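Local coordinates for protein ethylbenzene dehydrogenase alpha-subunit (Aromatoleum aromaticum, PDB 2IVF) that is the alpha subunit of a molybdenum enzyme of the molybdopterin oxidoreductase family and holds a molybdenum atom, two pterin-guanine dinucleotide cofactors and an iron-sulfur cluster, at residues 114-122 with 239-247; 894-903 with 926-937. One frame throughout, in Å; residues are numbered along the deposited sequence.

Interaction 1: 114-122 with 239-247; sequences ACNVDYVDY and YSADNLLDA. With GOL (glycerol), chain F.
Y119 and D246 meet at about a right angle, with the plane of the ring 90° from that of the carboxylate. The tyrosine OH donates to D246 OD2 at 2.6 Å. This oxygen lies at the edge of the ring, near its plane, and accepts through its syn lone pair. A tyrosine suits this place because its ring carries the hydroxyl out to a carboxylate at the end of the 3-10 segment 241-246. Nearer the backbone, the side chains of Y119 and L245 run antiparallel alongside one another, Y119 CD2 lying 3.9 Å from L245 CD1. The same methyl is crossed by V120, whose CG2 approaches L245 CD1 at 3.8 Å; the two branched chains suit a buried apolar patch, although the buried N of V120 finds no partner.

D242 is the polar centre. Its CG stands between the backbone N and the carbonyl carbon (chi1 57°), which turns the carboxylate toward 114-122. S240 OG donates to D242 OD1 at 2.6 Å, nearly along the C-O bond, and helps fix the rotation of the group. OD2 receives a water that also joins C115 N and V120 O, a bridge between the segments. Y122 crosses D242 at about a right angle, the two planes 57° apart, and its OH donates at 2.8 Å to O1 of a glycerol, probably from the crystallisation liquor. Helix 265-274 packs on V120 and D242, and the beta subunit covers D121. The arrangement is a loop packed on a 3-10 turn that leads into strand 249-253 of the parallel sheet.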
loop_
_atom_site.group_PDB
_atom_site.type_symbol
_atom_site.label_atom_id
_atom_site.label_comp_id
_atom_site.label_asym_id
_atom_site.label_seq_id
_atom_site.Cartn_x
_atom_site.Cartn_y
_atom_site.Cartn_z
ATOM N N ALA A 114 10.960 20.644 -6.986
ATOM C CA ALA A 114 9.727 21.415 -7.090
ATOM C C ALA A 114 9.627 22.108 -8.472
ATOM O O ALA A 114 10.643 22.358 -9.146
ATOM C CB ALA A 114 9.709 22.474 -5.944
ATOM N N CYS A 115 8.402 22.497 -8.831
ATOM C CA CYS A 115 8.142 23.266 -10.036
ATOM C C CYS A 115 8.837 24.605 -10.022
ATOM O O CYS A 115 9.310 25.050 -11.078
ATOM C CB CYS A 115 6.628 23.418 -10.245
ATOM S SG CYS A 115 5.764 24.309 -8.989
ATOM N N ASN A 116 8.903 25.225 -8.844
ATOM C CA ASN A 116 9.700 26.405 -8.600
ATOM C C ASN A 116 9.985 26.609 -7.096
ATOM O O ASN A 116 9.484 25.865 -6.272
ATOM C CB ASN A 116 9.076 27.641 -9.235
ATOM C CG ASN A 116 7.800 28.002 -8.650
ATOM O OD1 ASN A 116 6.740 27.791 -9.289
ATOM N ND2 ASN A 116 7.826 28.620 -7.459
ATOM N N VAL A 117 10.730 27.661 -6.767
ATOM C CA VAL A 117 11.267 27.891 -5.399
ATOM C C VAL A 117 10.221 27.985 -4.313
ATOM O O VAL A 117 10.482 27.692 -3.140
ATOM C CB VAL A 117 12.113 29.196 -5.353
ATOM C CG1 VAL A 117 11.178 30.400 -5.312
ATOM C CG2 VAL A 117 13.065 29.178 -4.129
ATOM N N ASP A 118 9.025 28.422 -4.688
ATOM C CA ASP A 118 7.959 28.600 -3.742
ATOM C C ASP A 118 7.224 27.318 -3.363
ATOM O O ASP A 118 6.385 27.338 -2.480
ATOM C CB ASP A 118 6.930 29.600 -4.307
ATOM C CG ASP A 118 7.510 30.966 -4.557
ATOM O OD1 ASP A 118 8.272 31.473 -3.698
ATOM O OD2 ASP A 118 7.202 31.524 -5.633
ATOM N N TYR A 119 7.467 26.225 -4.069
ATOM C CA TYR A 119 6.702 25.024 -3.874
ATOM C C TYR A 119 7.562 23.939 -3.218
ATOM O O TYR A 119 8.802 24.036 -3.200
ATOM C CB TYR A 119 6.129 24.524 -5.227
ATOM C CG TYR A 119 4.977 25.380 -5.732
ATOM C CD1 TYR A 119 5.219 26.550 -6.460
ATOM C CD2 TYR A 119 3.659 25.018 -5.497
ATOM C CE1 TYR A 119 4.175 27.332 -6.929
ATOM C CE2 TYR A 119 2.587 25.811 -5.963
ATOM C CZ TYR A 119 2.874 26.977 -6.708
ATOM O OH TYR A 119 1.871 27.814 -7.196
ATOM N N VAL A 120 6.895 22.928 -2.693
ATOM C CA VAL A 120 7.535 21.776 -2.118
ATOM C C VAL A 120 7.903 20.829 -3.236
ATOM O O VAL A 120 7.156 20.661 -4.217
ATOM C CB VAL A 120 6.602 21.053 -1.122
ATOM C CG1 VAL A 120 7.272 19.759 -0.574
ATOM C CG2 VAL A 120 6.130 22.040 0.007
ATOM N N ASP A 121 9.071 20.209 -3.105
ATOM C CA ASP A 121 9.493 19.201 -4.068
ATOM C C ASP A 121 8.715 17.905 -3.883
ATOM O O ASP A 121 7.807 17.802 -3.030
ATOM C CB ASP A 121 11.033 19.005 -4.057
ATOM C CG ASP A 121 11.578 18.416 -2.734
ATOM O OD1 ASP A 121 10.860 17.651 -2.064
ATOM O OD2 ASP A 121 12.747 18.746 -2.334
ATOM N N TYR A 122 8.985 16.955 -4.779
ATOM C CA TYR A 122 8.235 15.704 -4.787
ATOM C C TYR A 122 9.010 14.605 -4.002
ATOM O O TYR A 122 8.558 13.453 -3.959
ATOM C CB TYR A 122 7.976 15.212 -6.199
ATOM C CG TYR A 122 6.876 15.903 -6.954
ATOM C CD1 TYR A 122 7.079 17.150 -7.495
ATOM C CD2 TYR A 122 5.639 15.272 -7.179
ATOM C CE1 TYR A 122 6.071 17.795 -8.220
ATOM C CE2 TYR A 122 4.609 15.922 -7.908
ATOM C CZ TYR A 122 4.848 17.162 -8.432
ATOM O OH TYR A 122 3.892 17.828 -9.155
ATOM N N TYR A 239 -4.876 17.540 -11.949
ATOM C CA TYR A 239 -3.902 18.434 -11.419
ATOM C C TYR A 239 -2.734 17.618 -10.934
ATOM O O TYR A 239 -2.827 16.389 -10.791
ATOM C CB TYR A 239 -4.509 19.278 -10.294
ATOM C CG TYR A 239 -5.128 18.519 -9.121
ATOM C CD1 TYR A 239 -6.464 18.260 -9.065
ATOM C CD2 TYR A 239 -4.369 18.160 -8.027
ATOM C CE1 TYR A 239 -7.032 17.650 -7.986
ATOM C CE2 TYR A 239 -4.915 17.544 -6.939
ATOM C CZ TYR A 239 -6.248 17.275 -6.905
ATOM O OH TYR A 239 -6.815 16.639 -5.790
ATOM N N SER A 240 -1.615 18.310 -10.716
ATOM C CA SER A 240 -0.459 17.701 -10.114
ATOM C C SER A 240 -0.568 17.927 -8.598
ATOM O O SER A 240 -1.164 18.903 -8.164
ATOM C CB SER A 240 0.836 18.293 -10.649
ATOM O OG SER A 240 0.936 19.725 -10.494
ATOM N N ALA A 241 0.052 17.049 -7.819
ATOM C CA ALA A 241 -0.206 17.018 -6.363
ATOM C C ALA A 241 0.150 18.328 -5.678
ATOM O O ALA A 241 -0.466 18.658 -4.639
ATOM C CB ALA A 241 0.499 15.852 -5.707
ATOM N N ASP A 242 1.138 19.045 -6.230
ATOM C CA ASP A 242 1.590 20.319 -5.642
ATOM C C ASP A 242 0.549 21.430 -5.846
ATOM O O ASP A 242 0.627 22.450 -5.177
ATOM C CB ASP A 242 2.988 20.744 -6.122
ATOM C CG ASP A 242 3.103 20.885 -7.652
ATOM O OD1 ASP A 242 2.122 20.529 -8.346
ATOM O OD2 ASP A 242 4.194 21.272 -8.160
ATOM N N ASN A 243 -0.467 21.175 -6.693
ATOM C CA ASN A 243 -1.620 22.086 -6.859
ATOM C C ASN A 243 -2.354 22.286 -5.525
ATOM O O ASN A 243 -2.883 23.377 -5.256
ATOM C CB ASN A 243 -2.604 21.540 -7.876
ATOM C CG ASN A 243 -3.725 22.522 -8.228
ATOM O OD1 ASN A 243 -3.467 23.675 -8.559
ATOM N ND2 ASN A 243 -4.968 22.053 -8.179
ATOM N N LEU A 244 -2.304 21.291 -4.648
ATOM C CA LEU A 244 -2.909 21.431 -3.309
ATOM C C LEU A 244 -2.284 22.553 -2.509
ATOM O O LEU A 244 -2.925 23.136 -1.644
ATOM C CB LEU A 244 -2.772 20.140 -2.494
ATOM C CG LEU A 244 -3.484 18.858 -2.903
ATOM C CD1 LEU A 244 -3.340 17.826 -1.760
ATOM C CD2 LEU A 244 -4.944 19.126 -3.292
ATOM N N LEU A 245 -1.037 22.896 -2.809
ATOM C CA LEU A 245 -0.395 23.973 -2.101
ATOM C C LEU A 245 -0.959 25.360 -2.442
ATOM O O LEU A 245 -0.656 26.334 -1.759
ATOM C CB LEU A 245 1.065 23.944 -2.379
ATOM C CG LEU A 245 1.795 22.705 -1.845
ATOM C CD1 LEU A 245 3.240 22.708 -2.357
ATOM C CD2 LEU A 245 1.721 22.705 -0.308
ATOM N N ASP A 246 -1.759 25.428 -3.512
ATOM C CA ASP A 246 -2.483 26.619 -3.882
ATOM C C ASP A 246 -3.972 26.651 -3.479
ATOM O O ASP A 246 -4.654 27.613 -3.772
ATOM C CB ASP A 246 -2.371 26.799 -5.395
ATOM C CG ASP A 246 -0.978 27.244 -5.826
ATOM O OD1 ASP A 246 -0.385 28.040 -5.087
ATOM O OD2 ASP A 246 -0.523 26.843 -6.910
ATOM N N ALA A 247 -4.455 25.593 -2.823
ATOM C CA ALA A 247 -5.808 25.493 -2.392
ATOM C C ALA A 247 -5.892 26.005 -0.963
ATOM O O ALA A 247 -4.900 25.973 -0.220
ATOM C CB ALA A 247 -6.263 24.036 -2.483
HETATM C C1 GOL F . 4.185 20.654 -11.406
HETATM O O1 GOL F . 4.850 20.158 -10.260
HETATM C C2 GOL F . 5.069 20.749 -12.640
HETATM O O2 GOL F . 6.425 20.947 -12.339
HETATM C C3 GOL F . 5.048 19.487 -13.445
HETATM O O3 GOL F . 5.960 19.587 -14.510
HETATM O O HOH W 1 6.488 21.400 -6.786
#

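Interaction 2: 894-903 with 926-937; sequences LFNDFADCEI and YKGWKPYDILLI. With MD1 (phosphoric acid 4-(2-amino-4-oxo-3,4,5,6,-tetrahydro-pteridin-6-yl)-2-hydroxy-3,4-dimercapto-but-3-en-yl ester guanylate ester), chain N.
With CG of F898 anti to its backbone N (chi1 -178°), the ring reaches I937, whose CD1 lies over one face in a CH-pi contact, 3.8 Å from the ring centroid. I934 O meets the edge of the same ring. N896 CG lies between its backbone N and carbonyl carbon (chi1 59°), which turns the amide back over the turn: OD1 accepts from F898 N at 3.0 Å, forming an Asx turn, while ND2 donates to L935 O at 3.0 Å, almost straight at 167°. Asparagine suits the site because one amide both accepts and donates; its ND2 also reaches R970 O. The turn joins antiparallel strands 891-895 and 900-908 in a hairpin of the dinucleotide-binding domain, a member of the double-psi beta-barrel clan. L935 CD2 packs 4.1 Å from L894 CB, and I934 CG2 3.8 Å from A899 CB.

Two lysines of 926-937 pair with acids of strand 900-908. K930 NZ bridges to D900 OD1 at 3.0 Å and K927 NZ to E902 OE2 at 2.9 Å, each from above the carboxylate plane; E902 OE1 is paired with K893. Beyond C901, whose SG packs against Y932 CB, MD1 N16 donates to Y932 OH at 2.9 Å and, weakly, to D933 OD2.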
loop_
_atom_site.group_PDB
_atom_site.type_symbol
_atom_site.label_atom_id
_atom_site.label_comp_id
_atom_site.label_asym_id
_atom_site.label_seq_id
_atom_site.Cartn_x
_atom_site.Cartn_y
_atom_site.Cartn_z
ATOM N N LEU A 894 -19.752 -13.106 5.475
ATOM C CA LEU A 894 -20.485 -12.046 4.820
ATOM C C LEU A 894 -21.373 -12.691 3.789
ATOM O O LEU A 894 -20.934 -13.608 3.058
ATOM C CB LEU A 894 -19.570 -11.069 4.085
ATOM C CG LEU A 894 -18.833 -9.903 4.745
ATOM C CD1 LEU A 894 -18.396 -10.234 6.127
ATOM C CD2 LEU A 894 -17.695 -9.406 3.808
ATOM N N PHE A 895 -22.609 -12.249 3.712
ATOM C CA PHE A 895 -23.496 -12.850 2.750
ATOM C C PHE A 895 -24.628 -11.943 2.350
ATOM O O PHE A 895 -25.007 -11.044 3.093
ATOM C CB PHE A 895 -24.039 -14.220 3.288
ATOM C CG PHE A 895 -24.930 -14.109 4.508
ATOM C CD1 PHE A 895 -24.382 -13.974 5.782
ATOM C CD2 PHE A 895 -26.303 -14.150 4.380
ATOM C CE1 PHE A 895 -25.199 -13.887 6.880
ATOM C CE2 PHE A 895 -27.137 -14.060 5.484
ATOM C CZ PHE A 895 -26.591 -13.924 6.731
ATOM N N ASN A 896 -25.230 -12.249 1.202
ATOM C CA ASN A 896 -26.445 -11.587 0.828
ATOM C C ASN A 896 -27.262 -12.545 0.007
ATOM O O ASN A 896 -27.035 -13.759 0.094
ATOM C CB ASN A 896 -26.168 -10.261 0.128
ATOM C CG ASN A 896 -25.326 -10.380 -1.152
ATOM O OD1 ASN A 896 -25.213 -11.428 -1.765
ATOM N ND2 ASN A 896 -24.739 -9.274 -1.553
ATOM N N ASP A 897 -28.226 -12.043 -0.743
ATOM C CA ASP A 897 -29.094 -12.929 -1.492
ATOM C C ASP A 897 -28.393 -13.677 -2.616
ATOM O O ASP A 897 -28.935 -14.649 -3.137
ATOM C CB ASP A 897 -30.331 -12.170 -1.997
ATOM C CG ASP A 897 -31.297 -11.830 -0.881
ATOM O OD1 ASP A 897 -31.024 -12.229 0.295
ATOM O OD2 ASP A 897 -32.298 -11.111 -1.157
ATOM N N PHE A 898 -27.185 -13.278 -2.960
ATOM C CA PHE A 898 -26.478 -13.862 -4.081
ATOM C C PHE A 898 -25.403 -14.861 -3.697
ATOM O O PHE A 898 -25.319 -15.903 -4.311
ATOM C CB PHE A 898 -25.876 -12.774 -4.950
ATOM C CG PHE A 898 -25.188 -13.304 -6.139
ATOM C CD1 PHE A 898 -25.899 -13.782 -7.219
ATOM C CD2 PHE A 898 -23.800 -13.354 -6.178
ATOM C CE1 PHE A 898 -25.241 -14.297 -8.343
ATOM C CE2 PHE A 898 -23.128 -13.870 -7.300
ATOM C CZ PHE A 898 -23.847 -14.344 -8.379
ATOM N N ALA A 899 -24.588 -14.549 -2.692
ATOM C CA ALA A 899 -23.468 -15.421 -2.356
ATOM C C ALA A 899 -22.931 -15.084 -0.984
ATOM O O ALA A 899 -23.516 -14.298 -0.266
ATOM C CB ALA A 899 -22.355 -15.290 -3.422
ATOM N N ASP A 900 -21.842 -15.734 -0.616
ATOM C CA ASP A 900 -21.250 -15.533 0.698
ATOM C C ASP A 900 -19.767 -15.744 0.657
ATOM O O ASP A 900 -19.247 -16.360 -0.271
ATOM C CB ASP A 900 -21.848 -16.492 1.722
ATOM C CG ASP A 900 -21.470 -17.964 1.460
ATOM O OD1 ASP A 900 -21.784 -18.487 0.366
ATOM O OD2 ASP A 900 -20.862 -18.599 2.353
ATOM N N CYS A 901 -19.095 -15.271 1.700
ATOM C CA CYS A 901 -17.675 -15.498 1.826
ATOM C C CYS A 901 -17.317 -15.470 3.292
ATOM O O CYS A 901 -18.151 -15.111 4.117
ATOM C CB CYS A 901 -16.924 -14.450 1.077
ATOM S SG CYS A 901 -17.093 -12.787 1.770
ATOM N N GLU A 902 -16.126 -15.936 3.618
ATOM C CA GLU A 902 -15.680 -15.969 4.995
ATOM C C GLU A 902 -14.440 -15.142 5.040
ATOM O O GLU A 902 -13.601 -15.257 4.153
ATOM C CB GLU A 902 -15.366 -17.396 5.414
ATOM C CG GLU A 902 -14.862 -17.530 6.823
ATOM C CD GLU A 902 -14.917 -18.953 7.350
ATOM O OE1 GLU A 902 -15.767 -19.769 6.898
ATOM O OE2 GLU A 902 -14.104 -19.244 8.256
ATOM N N ILE A 903 -14.324 -14.325 6.087
ATOM C CA ILE A 903 -13.262 -13.347 6.200
ATOM C C ILE A 903 -12.992 -13.089 7.662
ATOM O O ILE A 903 -13.907 -13.224 8.481
ATOM C CB ILE A 903 -13.712 -12.079 5.471
ATOM C CG1 ILE A 903 -12.538 -11.155 5.211
ATOM C CG2 ILE A 903 -14.886 -11.457 6.208
ATOM C CD1 ILE A 903 -12.855 -10.083 4.117
ATOM N N TYR A 926 -8.819 -16.417 0.175
ATOM C CA TYR A 926 -10.016 -16.667 0.913
ATOM C C TYR A 926 -10.356 -18.139 0.931
ATOM O O TYR A 926 -10.122 -18.875 -0.041
ATOM C CB TYR A 926 -11.240 -16.036 0.245
ATOM C CG TYR A 926 -11.304 -14.537 0.167
ATOM C CD1 TYR A 926 -10.580 -13.840 -0.814
ATOM C CD2 TYR A 926 -12.157 -13.822 0.985
ATOM C CE1 TYR A 926 -10.676 -12.481 -0.936
ATOM C CE2 TYR A 926 -12.248 -12.449 0.884
ATOM C CZ TYR A 926 -11.559 -11.795 -0.099
ATOM O OH TYR A 926 -11.694 -10.440 -0.223
ATOM N N LYS A 927 -11.014 -18.526 2.014
ATOM C CA LYS A 927 -11.544 -19.876 2.143
ATOM C C LYS A 927 -12.471 -20.181 0.987
ATOM O O LYS A 927 -13.329 -19.375 0.624
ATOM C CB LYS A 927 -12.265 -20.036 3.484
ATOM C CG LYS A 927 -11.291 -20.055 4.643
ATOM C CD LYS A 927 -11.974 -20.129 6.013
ATOM C CE LYS A 927 -10.942 -19.854 7.138
ATOM N NZ LYS A 927 -11.402 -20.114 8.530
ATOM N N GLY A 928 -12.222 -21.306 0.341
ATOM C CA GLY A 928 -13.007 -21.733 -0.806
ATOM C C GLY A 928 -12.729 -20.853 -2.009
ATOM O O GLY A 928 -13.401 -20.987 -3.029
ATOM N N TRP A 929 -11.729 -19.976 -1.898
ATOM C CA TRP A 929 -11.448 -18.969 -2.929
ATOM C C TRP A 929 -12.684 -18.154 -3.330
ATOM O O TRP A 929 -12.840 -17.753 -4.498
ATOM C CB TRP A 929 -10.864 -19.582 -4.206
ATOM C CG TRP A 929 -9.636 -20.353 -4.038
ATOM C CD1 TRP A 929 -9.146 -20.909 -2.909
ATOM C CD2 TRP A 929 -8.770 -20.753 -5.095
ATOM N NE1 TRP A 929 -7.976 -21.584 -3.187
ATOM C CE2 TRP A 929 -7.730 -21.501 -4.525
ATOM C CE3 TRP A 929 -8.742 -20.487 -6.464
ATOM C CZ2 TRP A 929 -6.681 -22.042 -5.287
ATOM C CZ3 TRP A 929 -7.700 -21.016 -7.221
ATOM C CH2 TRP A 929 -6.684 -21.774 -6.623
ATOM N N LYS A 930 -13.523 -17.849 -2.353
ATOM C CA LYS A 930 -14.675 -16.995 -2.576
ATOM C C LYS A 930 -14.317 -15.615 -1.991
ATOM O O LYS A 930 -14.412 -15.407 -0.788
ATOM C CB LYS A 930 -15.861 -17.591 -1.902
ATOM C CG LYS A 930 -16.358 -18.890 -2.612
ATOM C CD LYS A 930 -17.240 -19.725 -1.754
ATOM C CE LYS A 930 -18.547 -19.090 -1.383
ATOM N NZ LYS A 930 -19.437 -20.105 -0.716
ATOM N N PRO A 931 -13.983 -14.652 -2.858
ATOM C CA PRO A 931 -13.610 -13.367 -2.321
ATOM C C PRO A 931 -14.836 -12.562 -1.958
ATOM O O PRO A 931 -15.938 -12.895 -2.349
ATOM C CB PRO A 931 -12.848 -12.725 -3.478
ATOM C CG PRO A 931 -13.639 -13.207 -4.649
ATOM C CD PRO A 931 -14.010 -14.629 -4.335
ATOM N N TYR A 932 -14.673 -11.470 -1.225
ATOM C CA TYR A 932 -15.836 -10.648 -0.932
ATOM C C TYR A 932 -16.528 -10.199 -2.217
ATOM O O TYR A 932 -17.755 -10.033 -2.261
ATOM C CB TYR A 932 -15.449 -9.464 -0.056
ATOM C CG TYR A 932 -15.350 -8.105 -0.654
ATOM C CD1 TYR A 932 -14.146 -7.632 -1.228
ATOM C CD2 TYR A 932 -16.397 -7.212 -0.492
ATOM C CE1 TYR A 932 -14.034 -6.322 -1.699
ATOM C CE2 TYR A 932 -16.310 -5.903 -0.957
ATOM C CZ TYR A 932 -15.132 -5.454 -1.562
ATOM O OH TYR A 932 -15.098 -4.162 -2.003
ATOM N N ASP A 933 -15.747 -10.067 -3.274
ATOM C CA ASP A 933 -16.288 -9.636 -4.580
ATOM C C ASP A 933 -17.378 -10.540 -5.137
ATOM O O ASP A 933 -18.179 -10.093 -5.989
ATOM C CB ASP A 933 -15.152 -9.461 -5.594
ATOM C CG ASP A 933 -14.012 -8.711 -5.019
ATOM O OD1 ASP A 933 -13.253 -9.320 -4.246
ATOM O OD2 ASP A 933 -13.855 -7.506 -5.319
ATOM N N ILE A 934 -17.417 -11.797 -4.679
ATOM C CA ILE A 934 -18.376 -12.747 -5.181
ATOM C C ILE A 934 -19.789 -12.201 -4.992
ATOM O O ILE A 934 -20.683 -12.508 -5.787
ATOM C CB ILE A 934 -18.234 -14.147 -4.525
ATOM C CG1 ILE A 934 -18.993 -15.221 -5.304
ATOM C CG2 ILE A 934 -18.785 -14.182 -3.043
ATOM C CD1 ILE A 934 -18.646 -16.606 -4.857
ATOM N N LEU A 935 -20.006 -11.392 -3.967
ATOM C CA LEU A 935 -21.389 -10.941 -3.653
ATOM C C LEU A 935 -21.744 -9.530 -4.152
ATOM O O LEU A 935 -22.800 -8.999 -3.804
ATOM C CB LEU A 935 -21.688 -11.094 -2.154
ATOM C CG LEU A 935 -20.631 -10.641 -1.148
ATOM C CD1 LEU A 935 -20.603 -9.126 -1.167
ATOM C CD2 LEU A 935 -20.964 -11.174 0.195
ATOM N N LEU A 936 -20.893 -8.974 -5.017
ATOM C CA LEU A 936 -20.936 -7.531 -5.327
ATOM C C LEU A 936 -21.734 -7.157 -6.553
ATOM O O LEU A 936 -22.129 -6.011 -6.666
ATOM C CB LEU A 936 -19.542 -6.924 -5.363
ATOM C CG LEU A 936 -18.738 -6.924 -4.042
ATOM C CD1 LEU A 936 -17.349 -6.283 -4.328
ATOM C CD2 LEU A 936 -19.431 -6.180 -2.804
ATOM N N ILE A 937 -22.032 -8.157 -7.388
ATOM C CA ILE A 937 -23.032 -8.127 -8.464
ATOM C C ILE A 937 -22.692 -7.262 -9.634
ATOM O O ILE A 937 -22.818 -7.719 -10.757
ATOM C CB ILE A 937 -24.450 -7.740 -7.961
ATOM C CG1 ILE A 937 -24.916 -8.650 -6.810
ATOM C CG2 ILE A 937 -25.445 -7.766 -9.113
ATOM C CD1 ILE A 937 -24.562 -10.030 -6.989
HETATM P PB MD1 N . -6.463 -6.181 -11.930
HETATM O O3B MD1 N . -5.423 -6.431 -10.765
HETATM O O1B MD1 N . -5.773 -5.366 -12.963
HETATM O O2B MD1 N . -7.254 -7.387 -12.262
HETATM O O3A MD1 N . -7.499 -5.221 -11.208
HETATM C C10 MD1 N . -7.369 -3.782 -11.212
HETATM C C11 MD1 N . -8.460 -3.313 -10.263
HETATM O O11 MD1 N . -7.894 -3.565 -8.932
HETATM C C12 MD1 N . -8.682 -1.832 -10.413
HETATM S S12 MD1 N . -7.547 -0.823 -11.200
HETATM C C13 MD1 N . -9.778 -1.218 -9.861
HETATM S S13 MD1 N . -10.028 0.448 -9.964
HETATM C C14 MD1 N . -10.842 -1.968 -9.155
HETATM N N15 MD1 N . -11.096 -1.666 -7.787
HETATM C C16 MD1 N . -11.976 -2.410 -7.044
HETATM C C15 MD1 N . -12.254 -1.972 -5.762
HETATM O O14 MD1 N . -11.730 -0.925 -5.296
HETATM N N17 MD1 N . -13.065 -2.790 -5.045
HETATM C C17 MD1 N . -13.630 -3.940 -5.597
HETATM N N16 MD1 N . -14.429 -4.647 -4.810
HETATM N N18 MD1 N . -13.374 -4.308 -6.863
HETATM C C20 MD1 N . -12.567 -3.556 -7.581
HETATM N N8 MD1 N . -12.344 -3.894 -8.878
HETATM C C7 MD1 N . -11.433 -3.217 -9.760
HETATM P PA MD1 N . -4.666 -7.746 -10.228
HETATM O O1A MD1 N . -3.438 -7.231 -9.549
HETATM O O2A MD1 N . -5.624 -8.515 -9.403
HETATM O "O5'" MD1 N . -4.280 -8.597 -11.501
HETATM C "C5'" MD1 N . -3.239 -8.073 -12.318
HETATM C "C4'" MD1 N . -2.238 -9.123 -12.576
HETATM O "O4'" MD1 N . -1.192 -8.430 -13.246
HETATM C "C1'" MD1 N . -0.010 -9.151 -12.898
HETATM N N9 MD1 N . 1.240 -8.412 -13.123
HETATM C C4 MD1 N . 2.058 -8.666 -14.134
HETATM N N3 MD1 N . 1.940 -9.570 -15.135
HETATM C C2 MD1 N . 2.882 -9.655 -16.074
HETATM N N2 MD1 N . 2.765 -10.549 -17.092
HETATM N N1 MD1 N . 4.005 -8.862 -15.943
HETATM C C6 MD1 N . 4.190 -7.927 -14.953
HETATM O O6 MD1 N . 5.197 -7.220 -14.970
HETATM C C5 MD1 N . 3.165 -7.811 -14.001
HETATM N N7 MD1 N . 2.979 -7.075 -12.911
HETATM C C8 MD1 N . 1.802 -7.443 -12.395
HETATM C "C2'" MD1 N . -0.163 -9.446 -11.409
HETATM O "O2'" MD1 N . 0.609 -10.587 -10.960
HETATM C "C3'" MD1 N . -1.680 -9.620 -11.237
HETATM O "O3'" MD1 N . -2.050 -11.009 -11.035
HETATM O O HOH W 2 -11.391 -16.630 4.134
HETATM O O HOH W 3 -14.629 -17.136 1.475
#

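How the interactions relate
Following the chain from the N terminus, 114-122 comes first, in the loop between strand 102-108 and helix 134-137. Interaction 1 closes when 239-247 returns to it after a long excursion with several helices and a few strands, ending just before strand 249-253. Interaction 2 opens only much later: 894-903 is met by 926-937 after 22 intervening residues, with the end of strand 900-908 and strand 915-917, a local closure within the dinucleotide-binding domain. The two contacts are therefore in series, neither nested nor crossed. The centres of interactions 1 and 2 lie about 43 Å apart. Interaction 1 ties an early loop to the approach to the parallel sheet, whereas interaction 2 joins a hairpin to a cofactor-binding loop.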